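Local coordinates for protein beta-L-arabinobiosidase (Bacteroides thetaiotaomicron, PDB 5MQR) that probably acts as a beta-L-arabinobiosidase, a glycoside hydrolase taking part in the breakdown of complex plant pectin, at residues P47-N60 against I425-W438. Numbering follows the deposited sequence.
Sequences PVVGVHNIQLVRAN and IAELTNWNIYSPVW
His52, Asn53 and Ile54 pair in parallel with Ile433, Tyr434 and Ser435, joining strands 52-57 and 431-435, axes 15° apart, within a mixed sheet where 397-403 flanks the first and 460-468 the second. This pairing joins part of the N-terminal beta-propeller family region to the carbohydrate-binding-module-like region. The backbone evidence is four N-H to O=C bonds: Ile433 to Val51, Asn53 to Ile433, Ser435 to Asn53 and Gln55 to Ser435.

Side-chain amides continue the pairing past both ends. The Asn432 amide bridges the Val48-Val51 type II turn: ND2 gives a nearly straight bond to Val48 O (2.9 Å), while OD1 accepts Gly50 N from above its carbonyl plane. At the other end Gln55, its CG anti to the backbone N (chi1 -164°) and its chain extended beyond, brings OE1 to Val437 N at 2.8 Å.

His52 is held at its edge and on one face. NE2 donates to Leu428 O at 3.1 Å, nearly in the ring plane, and weakly to Trp431 O; ND1 is bonded to Tyr114, which fixes the ring's rotation from the other nitrogen. Ile433 CD1 lies 3.9 Å from the ring centroid, a CH-pi contact over the face.

Stacking dominates the C-terminal ends. The Arg58 guanidinium lies flat on Trp438, planes 5° apart, with CZ 4.0 Å from the six-membered ring's centroid in an off-centre cation-pi contact; a salt bridge to Asp454, a calcium ligand, engages NH2. Replacing Trp438 by an alanine would probably strip the guanidinium of this flat support, leaving it freer to tilt. Farther along the indole, Asn60, whose OD1 is hydrogen-bonded to His63 N, touches ring carbon CH2 of Trp438 with ND2 at 3.3 Å, and over the five-membered ring Arg58 CD sits 3.8 Å from the centroid.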
ATOM      1  N   PRO A  47     -14.303   4.259  -3.140  1.00 20.62           N
ATOM      2  CA  PRO A  47     -14.279   3.679  -1.806  1.00 20.98           C
ATOM      3  C   PRO A  47     -12.943   3.098  -1.464  1.00 20.85           C
ATOM      4  O   PRO A  47     -12.197   2.752  -2.361  1.00 20.42           O
ATOM      5  CB  PRO A  47     -15.319   2.560  -1.887  1.00 21.18           C
ATOM      6  CG  PRO A  47     -15.253   2.120  -3.318  1.00 21.47           C
ATOM      7  CD  PRO A  47     -15.002   3.390  -4.103  1.00 21.31           C
ATOM      8  N   VAL A  48     -12.672   2.974  -0.165  1.00 21.07           N
ATOM      9  CA  VAL A  48     -11.567   2.155   0.302  1.00 21.43           C
ATOM     10  C   VAL A  48     -11.881   0.675   0.030  1.00 22.08           C
ATOM     11  O   VAL A  48     -13.037   0.307  -0.188  1.00 22.37           O
ATOM     12  CB  VAL A  48     -11.179   2.451   1.762  1.00 21.70           C
ATOM     13  CG1 VAL A  48     -10.782   3.925   1.904  1.00 21.97           C
ATOM     14  CG2 VAL A  48     -12.282   2.100   2.742  1.00 21.74           C
ATOM     15  N   VAL A  49     -10.843  -0.163  -0.015  1.00 22.52           N
ATOM     16  CA  VAL A  49     -11.000  -1.599  -0.325  1.00 22.47           C
ATOM     17  C   VAL A  49     -11.785  -2.299   0.788  1.00 22.79           C
ATOM     18  O   VAL A  49     -11.506  -2.127   1.986  1.00 22.73           O
ATOM     19  CB  VAL A  49      -9.635  -2.322  -0.476  1.00 22.51           C
ATOM     20  CG1 VAL A  49      -9.806  -3.836  -0.593  1.00 22.73           C
ATOM     21  CG2 VAL A  49      -8.857  -1.789  -1.679  1.00 22.58           C
ATOM     22  N   GLY A  50     -12.762  -3.099   0.375  1.00 22.21           N
ATOM     23  CA  GLY A  50     -13.359  -4.084   1.257  1.00 22.63           C
ATOM     24  C   GLY A  50     -14.402  -3.600   2.231  1.00 22.42           C
ATOM     25  O   GLY A  50     -14.662  -4.288   3.195  1.00 23.66           O
ATOM     26  N   VAL A  51     -15.013  -2.439   1.986  1.00 22.41           N
ATOM     27  CA  VAL A  51     -16.023  -1.901   2.883  1.00 22.25           C
ATOM     28  C   VAL A  51     -17.293  -2.724   2.717  1.00 22.13           C
ATOM     29  O   VAL A  51     -17.786  -2.896   1.597  1.00 22.11           O
ATOM     30  CB  VAL A  51     -16.360  -0.424   2.626  1.00 22.51           C
ATOM     31  CG1 VAL A  51     -17.359   0.084   3.666  1.00 23.01           C
ATOM     32  CG2 VAL A  51     -15.119   0.432   2.711  1.00 22.76           C
ATOM     33  N   HIS A  52     -17.815  -3.227   3.826  1.00 21.83           N
ATOM     34  CA  HIS A  52     -19.127  -3.894   3.814  1.00 21.89           C
ATOM     35  C   HIS A  52     -20.166  -3.015   4.511  1.00 21.47           C
ATOM     36  O   HIS A  52     -20.039  -2.716   5.709  1.00 21.10           O
ATOM     37  CB  HIS A  52     -19.058  -5.261   4.479  1.00 22.24           C
ATOM     38  CG  HIS A  52     -18.115  -6.199   3.812  1.00 22.40           C
ATOM     39  ND1 HIS A  52     -17.730  -7.380   4.389  1.00 23.01           N
ATOM     40  CD2 HIS A  52     -17.454  -6.120   2.637  1.00 22.58           C
ATOM     41  CE1 HIS A  52     -16.891  -8.008   3.584  1.00 23.42           C
ATOM     42  NE2 HIS A  52     -16.716  -7.265   2.507  1.00 23.24           N
ATOM     43  N   ASN A  53     -21.168  -2.597   3.751  1.00 21.15           N
ATOM     44  CA  ASN A  53     -22.294  -1.857   4.298  1.00 21.42           C
ATOM     45  C   ASN A  53     -23.368  -2.898   4.574  1.00 21.61           C
ATOM     46  O   ASN A  53     -23.836  -3.550   3.634  1.00 21.58           O
ATOM     47  CB  ASN A  53     -22.845  -0.830   3.298  1.00 21.46           C
ATOM     48  CG  ASN A  53     -21.773  -0.006   2.634  1.00 21.60           C
ATOM     49  OD1 ASN A  53     -21.751   0.109   1.404  1.00 22.60           O
ATOM     50  ND2 ASN A  53     -20.912   0.613   3.429  1.00 21.26           N
ATOM     51  N   ILE A  54     -23.764  -3.024   5.846  1.00 21.35           N
ATOM     52  CA  ILE A  54     -24.715  -4.022   6.310  1.00 21.26           C
ATOM     53  C   ILE A  54     -25.916  -3.339   6.973  1.00 21.33           C
ATOM     54  O   ILE A  54     -25.756  -2.645   7.984  1.00 20.64           O
ATOM     55  CB  ILE A  54     -24.080  -4.980   7.336  1.00 21.58           C
ATOM     56  CG1 ILE A  54     -22.810  -5.625   6.769  1.00 22.14           C
ATOM     57  CG2 ILE A  54     -25.070  -6.071   7.749  1.00 22.06           C
ATOM     58  CD1 ILE A  54     -23.007  -6.458   5.502  1.00 22.29           C
ATOM     59  N   GLN A  55     -27.109  -3.550   6.416  1.00 21.04           N
ATOM     60  CA  GLN A  55     -28.318  -3.028   7.026  1.00 21.82           C
ATOM     61  C   GLN A  55     -28.760  -3.941   8.178  1.00 22.58           C
ATOM     62  O   GLN A  55     -28.871  -5.152   8.034  1.00 22.68           O
ATOM     63  CB  GLN A  55     -29.429  -2.887   5.993  1.00 21.90           C
ATOM     64  CG  GLN A  55     -30.596  -2.013   6.396  1.00 22.10           C
ATOM     65  CD  GLN A  55     -31.646  -1.940   5.302  1.00 22.24           C
ATOM     66  OE1 GLN A  55     -32.126  -2.969   4.823  1.00 22.48           O
ATOM     67  NE2 GLN A  55     -31.975  -0.737   4.870  1.00 22.42           N
ATOM     68  N   LEU A  56     -29.022  -3.315   9.312  1.00 23.12           N
ATOM     69  CA  LEU A  56     -29.414  -3.992  10.518  1.00 24.19           C
ATOM     70  C   LEU A  56     -30.928  -3.953  10.715  1.00 24.29           C
ATOM     71  O   LEU A  56     -31.501  -4.958  11.091  1.00 23.76           O
ATOM     72  CB  LEU A  56     -28.725  -3.341  11.721  1.00 24.98           C
ATOM     73  CG  LEU A  56     -27.392  -3.935  12.121  1.00 25.79           C
ATOM     74  CD1 LEU A  56     -26.423  -3.900  10.960  1.00 25.92           C
ATOM     75  CD2 LEU A  56     -26.821  -3.203  13.323  1.00 25.91           C
ATOM     76  N   VAL A  57     -31.539  -2.778  10.514  1.00 23.85           N
ATOM     77  CA  VAL A  57     -32.982  -2.585  10.708  1.00 24.13           C
ATOM     78  C   VAL A  57     -33.609  -1.895   9.492  1.00 23.99           C
ATOM     79  O   VAL A  57     -33.159  -0.825   9.084  1.00 23.28           O
ATOM     80  CB  VAL A  57     -33.286  -1.743  11.972  1.00 24.20           C
ATOM     81  CG1 VAL A  57     -34.785  -1.657  12.177  1.00 24.71           C
ATOM     82  CG2 VAL A  57     -32.594  -2.325  13.211  1.00 24.16           C
ATOM     83  N   ARG A  58     -34.630  -2.530   8.917  1.00 24.16           N
ATOM     84  CA  ARG A  58     -35.369  -1.997   7.781  1.00 24.49           C
ATOM     85  C   ARG A  58     -36.764  -1.669   8.248  1.00 24.76           C
ATOM     86  O   ARG A  58     -37.571  -2.570   8.479  1.00 25.73           O
ATOM     87  CB  ARG A  58     -35.431  -3.012   6.623  1.00 24.78           C
ATOM     88  CG  ARG A  58     -36.089  -2.496   5.346  1.00 24.57           C
ATOM     89  CD  ARG A  58     -36.312  -3.597   4.323  1.00 25.07           C
ATOM     90  NE  ARG A  58     -36.789  -2.980   3.070  1.00 25.23           N
ATOM     91  CZ  ARG A  58     -38.026  -2.529   2.864  1.00 25.39           C
ATOM     92  NH1 ARG A  58     -38.957  -2.670   3.805  1.00 25.96           N
ATOM     93  NH2 ARG A  58     -38.340  -1.939   1.704  1.00 25.07           N
ATOM     94  N   ALA A  59     -37.050  -0.380   8.384  1.00 24.77           N
ATOM     95  CA  ALA A  59     -38.356   0.082   8.899  1.00 24.96           C
ATOM     96  C   ALA A  59     -39.505  -0.430   8.045  1.00 25.03           C
ATOM     97  O   ALA A  59     -39.411  -0.427   6.816  1.00 25.03           O
ATOM     98  CB  ALA A  59     -38.405   1.602   8.963  1.00 24.61           C
ATOM     99  N   ASN A  60     -40.579  -0.866   8.693  1.00 25.52           N
ATOM    100  CA  ASN A  60     -41.791  -1.284   7.980  1.00 25.86           C
ATOM    101  C   ASN A  60     -42.994  -1.152   8.874  1.00 26.39           C
ATOM    102  O   ASN A  60     -43.218  -1.998   9.736  1.00 26.96           O
ATOM    103  CB  ASN A  60     -41.644  -2.731   7.508  1.00 25.80           C
ATOM    104  CG  ASN A  60     -42.620  -3.107   6.400  1.00 26.32           C
ATOM    105  OD1 ASN A  60     -43.805  -2.727   6.402  1.00 26.03           O
ATOM    106  ND2 ASN A  60     -42.123  -3.880   5.445  1.00 26.40           N
ATOM    107  N   ILE A 425     -19.330 -14.044   4.004  1.00 32.54           N
ATOM    108  CA  ILE A 425     -18.973 -12.766   3.372  1.00 31.62           C
ATOM    109  C   ILE A 425     -17.936 -11.967   4.158  1.00 30.29           C
ATOM    110  O   ILE A 425     -17.161 -11.224   3.551  1.00 27.96           O
ATOM    111  CB  ILE A 425     -20.189 -11.879   2.992  1.00 32.07           C
ATOM    112  CG1 ILE A 425     -21.031 -11.491   4.198  1.00 32.92           C
ATOM    113  CG2 ILE A 425     -21.036 -12.574   1.924  1.00 32.25           C
ATOM    114  CD1 ILE A 425     -22.071 -10.435   3.848  1.00 33.67           C
ATOM    115  N   ALA A 426     -17.886 -12.156   5.481  1.00 29.37           N
ATOM    116  CA  ALA A 426     -16.829 -11.576   6.302  1.00 29.51           C
ATOM    117  C   ALA A 426     -15.436 -11.891   5.776  1.00 30.02           C
ATOM    118  O   ALA A 426     -14.507 -11.150   6.073  1.00 29.95           O
ATOM    119  CB  ALA A 426     -16.937 -12.050   7.753  1.00 29.89           C
ATOM    120  N   GLU A 427     -15.271 -12.990   5.034  1.00 30.94           N
ATOM    121  CA  GLU A 427     -13.972 -13.342   4.447  1.00 31.67           C
ATOM    122  C   GLU A 427     -13.719 -12.744   3.058  1.00 30.32           C
ATOM    123  O   GLU A 427     -12.632 -12.933   2.491  1.00 29.87           O
ATOM    124  CB  GLU A 427     -13.800 -14.866   4.417  1.00 34.64           C
ATOM    125  CG  GLU A 427     -13.599 -15.509   5.787  1.00 37.30           C
ATOM    126  CD  GLU A 427     -13.826 -16.999   5.739  1.00 40.53           C
ATOM    127  OE1 GLU A 427     -13.000 -17.708   5.124  1.00 43.35           O
ATOM    128  OE2 GLU A 427     -14.848 -17.465   6.296  1.00 46.33           O
ATOM    129  N   LEU A 428     -14.695 -12.025   2.507  1.00 29.61           N
ATOM    130  CA  LEU A 428     -14.507 -11.308   1.247  1.00 29.56           C
ATOM    131  C   LEU A 428     -13.865  -9.941   1.472  1.00 29.35           C
ATOM    132  O   LEU A 428     -14.467  -8.888   1.235  1.00 28.88           O
ATOM    133  CB  LEU A 428     -15.809 -11.195   0.469  1.00 29.59           C
ATOM    134  CG  LEU A 428     -16.479 -12.520   0.110  1.00 30.57           C
ATOM    135  CD1 LEU A 428     -17.696 -12.278  -0.783  1.00 31.09           C
ATOM    136  CD2 LEU A 428     -15.526 -13.483  -0.570  1.00 31.39           C
ATOM    137  N   THR A 429     -12.597 -10.013   1.870  1.00 29.60           N
ATOM    138  CA  THR A 429     -11.736  -8.868   2.203  1.00 29.67           C
ATOM    139  C   THR A 429     -11.478  -7.934   1.012  1.00 27.42           C
ATOM    140  O   THR A 429     -11.237  -6.752   1.195  1.00 27.31           O
ATOM    141  CB  THR A 429     -10.359  -9.381   2.757  1.00 30.83           C
ATOM    142  OG1 THR A 429      -9.805 -10.362   1.864  1.00 32.69           O
ATOM    143  CG2 THR A 429     -10.514 -10.030   4.131  1.00 31.38           C
ATOM    144  N   ASN A 430     -11.508  -8.479  -0.193  1.00 26.42           N
ATOM    145  CA  ASN A 430     -11.273  -7.722  -1.414  1.00 25.95           C
ATOM    146  C   ASN A 430     -12.551  -7.250  -2.132  1.00 24.64           C
ATOM    147  O   ASN A 430     -12.449  -6.684  -3.233  1.00 24.57           O
ATOM    148  CB  ASN A 430     -10.467  -8.582  -2.384  1.00 26.81           C
ATOM    149  CG  ASN A 430      -9.081  -8.871  -1.884  1.00 27.97           C
ATOM    150  OD1 ASN A 430      -8.329  -7.964  -1.502  1.00 28.64           O
ATOM    151  ND2 ASN A 430      -8.720 -10.131  -1.895  1.00 28.92           N
ATOM    152  N   TRP A 431     -13.725  -7.481  -1.539  1.00 23.25           N
ATOM    153  CA  TRP A 431     -14.994  -7.078  -2.152  1.00 22.89           C
ATOM    154  C   TRP A 431     -15.677  -6.021  -1.323  1.00 22.78           C
ATOM    155  O   TRP A 431     -15.687  -6.103  -0.112  1.00 23.06           O
ATOM    156  CB  TRP A 431     -15.900  -8.271  -2.342  1.00 22.87           C
ATOM    157  CG  TRP A 431     -15.520  -9.074  -3.519  1.00 22.84           C
ATOM    158  CD1 TRP A 431     -14.547 -10.022  -3.578  1.00 23.22           C
ATOM    159  CD2 TRP A 431     -16.076  -8.985  -4.828  1.00 23.11           C
ATOM    160  NE1 TRP A 431     -14.473 -10.554  -4.843  1.00 23.41           N
ATOM    161  CE2 TRP A 431     -15.405  -9.937  -5.634  1.00 23.24           C
ATOM    162  CE3 TRP A 431     -17.107  -8.214  -5.398  1.00 22.90           C
ATOM    163  CZ2 TRP A 431     -15.711 -10.131  -6.982  1.00 23.44           C
ATOM    164  CZ3 TRP A 431     -17.426  -8.408  -6.731  1.00 23.19           C
ATOM    165  CH2 TRP A 431     -16.721  -9.360  -7.519  1.00 23.71           C
ATOM    166  N   ASN A 432     -16.187  -5.000  -1.997  1.00 22.68           N
ATOM    167  CA  ASN A 432     -17.059  -4.004  -1.387  1.00 23.06           C
ATOM    168  C   ASN A 432     -18.488  -4.495  -1.533  1.00 23.66           C
ATOM    169  O   ASN A 432     -18.874  -4.944  -2.601  1.00 24.54           O
ATOM    170  CB  ASN A 432     -16.843  -2.658  -2.045  1.00 22.78           C
ATOM    171  CG  ASN A 432     -15.463  -2.105  -1.730  1.00 22.40           C
ATOM    172  OD1 ASN A 432     -14.446  -2.780  -1.935  1.00 22.11           O
ATOM    173  ND2 ASN A 432     -15.421  -0.926  -1.154  1.00 22.57           N
ATOM    174  N   ILE A 433     -19.233  -4.484  -0.435  1.00 23.31           N
ATOM    175  CA  ILE A 433     -20.522  -5.131  -0.361  1.00 23.12           C
ATOM    176  C   ILE A 433     -21.530  -4.147   0.253  1.00 22.70           C
ATOM    177  O   ILE A 433     -21.264  -3.510   1.273  1.00 22.42           O
ATOM    178  CB  ILE A 433     -20.416  -6.440   0.458  1.00 23.79           C
ATOM    179  CG1 ILE A 433     -19.602  -7.480  -0.304  1.00 23.96           C
ATOM    180  CG2 ILE A 433     -21.786  -7.028   0.748  1.00 24.08           C
ATOM    181  CD1 ILE A 433     -19.326  -8.715   0.510  1.00 24.76           C
ATOM    182  N   TYR A 434     -22.680  -4.046  -0.405  1.00 22.30           N
ATOM    183  CA  TYR A 434     -23.820  -3.257   0.016  1.00 21.72           C
ATOM    184  C   TYR A 434     -24.973  -4.244   0.142  1.00 21.85           C
ATOM    185  O   TYR A 434     -25.413  -4.796  -0.865  1.00 21.91           O
ATOM    186  CB  TYR A 434     -24.119  -2.203  -1.059  1.00 21.70           C
ATOM    187  CG  TYR A 434     -25.322  -1.351  -0.750  1.00 21.44           C
ATOM    188  CD1 TYR A 434     -25.266  -0.351   0.225  1.00 21.34           C
ATOM    189  CD2 TYR A 434     -26.508  -1.530  -1.434  1.00 21.38           C
ATOM    190  CE1 TYR A 434     -26.375   0.443   0.502  1.00 21.31           C
ATOM    191  CE2 TYR A 434     -27.611  -0.748  -1.155  1.00 21.76           C
ATOM    192  CZ  TYR A 434     -27.550   0.234  -0.184  1.00 21.28           C
ATOM    193  OH  TYR A 434     -28.669   0.991   0.107  1.00 21.39           O
ATOM    194  N   SER A 435     -25.448  -4.473   1.370  1.00 21.70           N
ATOM    195  CA  SER A 435     -26.340  -5.589   1.669  1.00 21.88           C
ATOM    196  C   SER A 435     -27.548  -5.161   2.536  1.00 22.04           C
ATOM    197  O   SER A 435     -27.512  -5.260   3.767  1.00 22.15           O
ATOM    198  CB  SER A 435     -25.549  -6.729   2.304  1.00 21.78           C
ATOM    199  OG  SER A 435     -26.344  -7.887   2.374  1.00 21.83           O
ATOM    200  N   PRO A 436     -28.609  -4.635   1.880  1.00 22.17           N
ATOM    201  CA  PRO A 436     -29.880  -4.354   2.569  1.00 22.77           C
ATOM    202  C   PRO A 436     -30.553  -5.642   3.012  1.00 22.81           C
ATOM    203  O   PRO A 436     -30.318  -6.681   2.413  1.00 22.37           O
ATOM    204  CB  PRO A 436     -30.716  -3.628   1.491  1.00 22.66           C
ATOM    205  CG  PRO A 436     -29.724  -3.122   0.508  1.00 22.15           C
ATOM    206  CD  PRO A 436     -28.657  -4.171   0.480  1.00 22.11           C
ATOM    207  N   VAL A 437     -31.373  -5.569   4.057  1.00 23.84           N
ATOM    208  CA  VAL A 437     -32.030  -6.768   4.636  1.00 24.27           C
ATOM    209  C   VAL A 437     -32.845  -7.511   3.562  1.00 24.59           C
ATOM    210  O   VAL A 437     -32.814  -8.741   3.506  1.00 25.14           O
ATOM    211  CB  VAL A 437     -32.928  -6.430   5.868  1.00 24.87           C
ATOM    212  CG1 VAL A 437     -33.535  -7.702   6.495  1.00 25.35           C
ATOM    213  CG2 VAL A 437     -32.115  -5.715   6.934  1.00 24.77           C
ATOM    214  N   TRP A 438     -33.544  -6.756   2.715  1.00 24.77           N
ATOM    215  CA  TRP A 438     -34.396  -7.321   1.655  1.00 25.68           C
ATOM    216  C   TRP A 438     -33.717  -7.425   0.286  1.00 25.53           C
ATOM    217  O   TRP A 438     -34.359  -7.800  -0.698  1.00 25.35           O
ATOM    218  CB  TRP A 438     -35.711  -6.536   1.557  1.00 26.31           C
ATOM    219  CG  TRP A 438     -36.690  -6.867   2.656  1.00 27.61           C
ATOM    220  CD1 TRP A 438     -36.438  -7.555   3.830  1.00 28.30           C
ATOM    221  CD2 TRP A 438     -38.077  -6.497   2.711  1.00 28.34           C
ATOM    222  NE1 TRP A 438     -37.586  -7.632   4.596  1.00 28.87           N
ATOM    223  CE2 TRP A 438     -38.604  -6.998   3.934  1.00 28.84           C
ATOM    224  CE3 TRP A 438     -38.922  -5.795   1.849  1.00 28.55           C
ATOM    225  CZ2 TRP A 438     -39.935  -6.845   4.298  1.00 29.19           C
ATOM    226  CZ3 TRP A 438     -40.264  -5.632   2.227  1.00 29.48           C
ATOM    227  CH2 TRP A 438     -40.746  -6.160   3.444  1.00 29.60           C
TER
HETATM  228  O   HOH W   1     -13.919  -6.898   3.982  1.00 44.58           O
HETATM  229  O   HOH W   2     -33.663  -3.764   2.521  1.00 21.23           O
HETATM  230  O   HOH W   3     -28.472  -6.985   6.123  1.00 29.91           O